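PDB 2Z0Q: Rho guanine nucleotide exchange factor 3 from Mus musculus, which acts as a guanine nucleotide exchange factor for the small GTPases RhoA and RhoB and is represented here by its DH-PH part. Local coordinates for residues 111-122 against 149-157. Sequence-based numbering, arbitrary orientation.
Sequences YCSNQVAAKALL and LWNFLDIPR
In the all-helical DH domain, helix 107-125 packs against the turn that leads into helix 155-172, and the carbonyl of Leu153 is the point where Tyr111 and Gln115 converge. Tyr111 OH donates to Leu153 O at 3.1 Å, approaching within the plane of the carbonyl, at one of its lone pairs. Gln115 NE2 crowds the same oxygen at 2.5 Å, a weak bond, bent at the hydrogen (125°), and doubtful because the approach is too short. The chi1 of Tyr111 (-179°) swings the ring away from its backbone N and across to Pro156, which it crosses at about a right angle, CE2 lying 3.7 Å from Pro156 CB. A phenylalanine here would probably deprive Leu153 O of its hydroxyl donor, leaving the doubtful Gln115 amide as its remaining polar partner across this contact. Further along, Leu122 CD2 meets Leu153 CD1 tip to tip at 3.6 Å, while Leu122 CD1 leans on Trp150 CZ3. On the exposed side of the helix, Lys119 NZ forms a salt bridge with Asp154 OD1 (2.8 Å), arriving on the syn side, 15° out of the carboxylate plane. Arg157 passes Cys112, with NH1 3.4 Å from SG, and its NH2 bonds to Thr202 on helix 180-213. Helix 67-84 closes over Tyr111 and Pro156 through Leu67, and Cys112 rests on Ile198 of helix 180-213.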
loop_
_atom_site.group_PDB
_atom_site.type_symbol
_atom_site.label_atom_id
_atom_site.label_comp_id
_atom_site.label_asym_id
_atom_site.label_seq_id
_atom_site.Cartn_x
_atom_site.Cartn_y
_atom_site.Cartn_z
ATOM N N TYR A 111 10.122 -6.865 -5.691
ATOM C CA TYR A 111 8.877 -7.057 -4.963
ATOM C C TYR A 111 7.965 -5.833 -4.951
ATOM O O TYR A 111 6.779 -5.916 -5.289
ATOM C CB TYR A 111 9.177 -7.449 -3.523
ATOM C CG TYR A 111 7.927 -7.675 -2.729
ATOM C CD1 TYR A 111 7.108 -8.770 -2.993
ATOM C CD2 TYR A 111 7.544 -6.786 -1.743
ATOM C CE1 TYR A 111 5.928 -8.967 -2.280
ATOM C CE2 TYR A 111 6.360 -6.975 -1.019
ATOM C CZ TYR A 111 5.566 -8.061 -1.293
ATOM O OH TYR A 111 4.399 -8.259 -0.575
ATOM N N CYS A 112 8.487 -4.692 -4.521
ATOM C CA CYS A 112 7.649 -3.503 -4.468
ATOM C C CYS A 112 7.132 -3.052 -5.822
ATOM O O CYS A 112 6.097 -2.384 -5.899
ATOM C CB CYS A 112 8.390 -2.361 -3.788
ATOM S SG CYS A 112 8.716 -2.750 -2.076
ATOM N N SER A 113 7.843 -3.427 -6.888
ATOM C CA SER A 113 7.428 -3.032 -8.234
ATOM C C SER A 113 6.226 -3.838 -8.734
ATOM O O SER A 113 5.452 -3.352 -9.557
ATOM C CB SER A 113 8.600 -3.172 -9.232
ATOM O OG SER A 113 8.883 -4.531 -9.549
ATOM N N ASN A 114 6.065 -5.064 -8.246
ATOM C CA ASN A 114 4.946 -5.891 -8.691
ATOM C C ASN A 114 3.761 -5.815 -7.739
ATOM O O ASN A 114 2.712 -6.444 -7.958
ATOM C CB ASN A 114 5.393 -7.349 -8.849
ATOM C CG ASN A 114 5.765 -8.001 -7.528
ATOM O OD1 ASN A 114 5.103 -7.787 -6.499
ATOM N ND2 ASN A 114 6.817 -8.834 -7.554
ATOM N N GLN A 115 3.926 -5.027 -6.685
ATOM C CA GLN A 115 2.888 -4.868 -5.686
ATOM C C GLN A 115 1.599 -4.259 -6.285
ATOM O O GLN A 115 0.500 -4.691 -5.936
ATOM C CB GLN A 115 3.417 -3.983 -4.548
ATOM C CG GLN A 115 2.653 -4.087 -3.243
ATOM C CD GLN A 115 2.928 -5.379 -2.503
ATOM O OE1 GLN A 115 3.159 -6.429 -3.111
ATOM N NE2 GLN A 115 2.877 -5.316 -1.181
ATOM N N VAL A 116 1.721 -3.276 -7.185
ATOM C CA VAL A 116 0.498 -2.642 -7.734
ATOM C C VAL A 116 -0.400 -3.632 -8.459
ATOM O O VAL A 116 -1.623 -3.606 -8.278
ATOM C CB VAL A 116 0.808 -1.420 -8.676
ATOM C CG1 VAL A 116 1.523 -1.855 -9.925
ATOM C CG2 VAL A 116 -0.479 -0.722 -9.060
ATOM N N ALA A 117 0.182 -4.517 -9.267
ATOM C CA ALA A 117 -0.637 -5.508 -9.964
ATOM C C ALA A 117 -1.353 -6.424 -8.962
ATOM O O ALA A 117 -2.525 -6.731 -9.137
ATOM C CB ALA A 117 0.225 -6.330 -10.918
ATOM N N ALA A 118 -0.662 -6.845 -7.900
ATOM C CA ALA A 118 -1.269 -7.723 -6.894
ATOM C C ALA A 118 -2.390 -7.025 -6.132
ATOM O O ALA A 118 -3.453 -7.608 -5.869
ATOM C CB ALA A 118 -0.180 -8.227 -5.897
ATOM N N LYS A 119 -2.157 -5.771 -5.762
ATOM C CA LYS A 119 -3.162 -5.015 -5.033
ATOM C C LYS A 119 -4.370 -4.742 -5.914
ATOM O O LYS A 119 -5.500 -4.787 -5.437
ATOM C CB LYS A 119 -2.604 -3.680 -4.537
ATOM C CG LYS A 119 -1.620 -3.839 -3.411
ATOM C CD LYS A 119 -1.148 -2.491 -2.893
ATOM C CE LYS A 119 -0.884 -2.572 -1.399
ATOM N NZ LYS A 119 -0.515 -1.235 -0.889
ATOM N N ALA A 120 -4.131 -4.459 -7.189
ATOM C CA ALA A 120 -5.251 -4.188 -8.105
ATOM C C ALA A 120 -6.119 -5.446 -8.215
ATOM O O ALA A 120 -7.352 -5.381 -8.182
ATOM C CB ALA A 120 -4.734 -3.795 -9.478
ATOM N N LEU A 121 -5.471 -6.592 -8.367
ATOM C CA LEU A 121 -6.193 -7.854 -8.474
ATOM C C LEU A 121 -6.948 -8.126 -7.180
ATOM O O LEU A 121 -8.122 -8.524 -7.186
ATOM C CB LEU A 121 -5.228 -9.000 -8.748
ATOM C CG LEU A 121 -5.824 -10.405 -8.596
ATOM C CD1 LEU A 121 -6.812 -10.672 -9.733
ATOM C CD2 LEU A 121 -4.718 -11.423 -8.598
ATOM N N LEU A 122 -6.276 -7.920 -6.055
ATOM C CA LEU A 122 -6.893 -8.157 -4.765
ATOM C C LEU A 122 -8.120 -7.259 -4.553
ATOM O O LEU A 122 -9.118 -7.703 -3.988
ATOM C CB LEU A 122 -5.857 -7.924 -3.663
ATOM C CG LEU A 122 -6.031 -8.625 -2.323
ATOM C CD1 LEU A 122 -6.457 -10.086 -2.530
ATOM C CD2 LEU A 122 -4.701 -8.552 -1.558
ATOM N N LEU A 149 -6.186 -10.951 4.824
ATOM C CA LEU A 149 -5.832 -11.193 3.424
ATOM C C LEU A 149 -5.671 -9.924 2.609
ATOM O O LEU A 149 -4.915 -9.909 1.638
ATOM C CB LEU A 149 -6.871 -12.075 2.721
ATOM C CG LEU A 149 -6.691 -12.171 1.192
ATOM C CD1 LEU A 149 -5.406 -12.904 0.865
ATOM C CD2 LEU A 149 -7.872 -12.892 0.564
ATOM N N TRP A 150 -6.378 -8.868 3.002
ATOM C CA TRP A 150 -6.334 -7.598 2.280
ATOM C C TRP A 150 -5.154 -6.672 2.598
ATOM O O TRP A 150 -4.949 -5.682 1.886
ATOM C CB TRP A 150 -7.635 -6.827 2.509
ATOM C CG TRP A 150 -8.852 -7.682 2.379
ATOM C CD1 TRP A 150 -9.724 -8.022 3.372
ATOM C CD2 TRP A 150 -9.308 -8.352 1.196
ATOM N NE1 TRP A 150 -10.696 -8.865 2.885
ATOM C CE2 TRP A 150 -10.466 -9.086 1.552
ATOM C CE3 TRP A 150 -8.854 -8.406 -0.127
ATOM C CZ2 TRP A 150 -11.174 -9.867 0.630
ATOM C CZ3 TRP A 150 -9.557 -9.182 -1.045
ATOM C CH2 TRP A 150 -10.705 -9.903 -0.658
ATOM N N ASN A 151 -4.383 -6.977 3.643
ATOM C CA ASN A 151 -3.259 -6.106 4.002
ATOM C C ASN A 151 -1.923 -6.757 4.338
ATOM O O ASN A 151 -0.951 -6.047 4.576
ATOM C CB ASN A 151 -3.647 -5.188 5.170
ATOM C CG ASN A 151 -3.927 -5.956 6.470
ATOM O OD1 ASN A 151 -3.178 -6.860 6.858
ATOM N ND2 ASN A 151 -5.005 -5.577 7.154
ATOM N N PHE A 152 -1.865 -8.087 4.368
ATOM C CA PHE A 152 -0.623 -8.783 4.698
ATOM C C PHE A 152 0.440 -8.473 3.642
ATOM O O PHE A 152 1.632 -8.612 3.894
ATOM C CB PHE A 152 -0.865 -10.289 4.759
ATOM C CG PHE A 152 -1.001 -10.929 3.411
ATOM C CD1 PHE A 152 0.091 -11.566 2.813
ATOM C CD2 PHE A 152 -2.212 -10.869 2.716
ATOM C CE1 PHE A 152 -0.020 -12.137 1.533
ATOM C CE2 PHE A 152 -2.338 -11.436 1.436
ATOM C CZ PHE A 152 -1.235 -12.070 0.848
ATOM N N LEU A 153 -0.004 -8.059 2.461
ATOM C CA LEU A 153 0.920 -7.716 1.383
ATOM C C LEU A 153 1.732 -6.468 1.719
ATOM O O LEU A 153 2.805 -6.253 1.157
ATOM C CB LEU A 153 0.164 -7.476 0.075
ATOM C CG LEU A 153 -0.454 -8.708 -0.594
ATOM C CD1 LEU A 153 -1.131 -8.274 -1.891
ATOM C CD2 LEU A 153 0.620 -9.745 -0.869
ATOM N N ASP A 154 1.206 -5.644 2.617
ATOM C CA ASP A 154 1.900 -4.436 3.019
ATOM C C ASP A 154 2.973 -4.738 4.076
ATOM O O ASP A 154 3.798 -3.880 4.333
ATOM C CB ASP A 154 0.946 -3.386 3.616
ATOM C CG ASP A 154 -0.120 -2.881 2.631
ATOM O OD1 ASP A 154 0.156 -2.717 1.412
ATOM O OD2 ASP A 154 -1.252 -2.614 3.110
ATOM N N ILE A 155 2.969 -5.929 4.689
ATOM C CA ILE A 155 3.967 -6.258 5.729
ATOM C C ILE A 155 5.444 -6.028 5.343
ATOM O O ILE A 155 6.192 -5.356 6.073
ATOM C CB ILE A 155 3.789 -7.744 6.273
ATOM C CG1 ILE A 155 2.876 -7.731 7.501
ATOM C CG2 ILE A 155 5.126 -8.356 6.684
ATOM C CD1 ILE A 155 2.783 -9.087 8.224
ATOM N N PRO A 156 5.883 -6.544 4.185
ATOM C CA PRO A 156 7.296 -6.322 3.832
ATOM C C PRO A 156 7.663 -4.849 3.632
ATOM O O PRO A 156 8.690 -4.375 4.149
ATOM C CB PRO A 156 7.479 -7.148 2.551
ATOM C CG PRO A 156 6.352 -8.189 2.652
ATOM C CD PRO A 156 5.211 -7.394 3.184
ATOM N N ARG A 157 6.850 -4.118 2.879
ATOM C CA ARG A 157 7.175 -2.716 2.689
ATOM C C ARG A 157 7.168 -2.000 4.036
ATOM O O ARG A 157 8.021 -1.156 4.279
ATOM C CB ARG A 157 6.174 -2.041 1.762
ATOM C CG ARG A 157 6.640 -0.684 1.316
ATOM C CD ARG A 157 5.486 0.129 0.741
ATOM N NE ARG A 157 6.012 1.214 -0.080
ATOM C CZ ARG A 157 6.505 1.049 -1.311
ATOM N NH1 ARG A 157 6.527 -0.163 -1.867
ATOM N NH2 ARG A 157 6.997 2.092 -1.976
#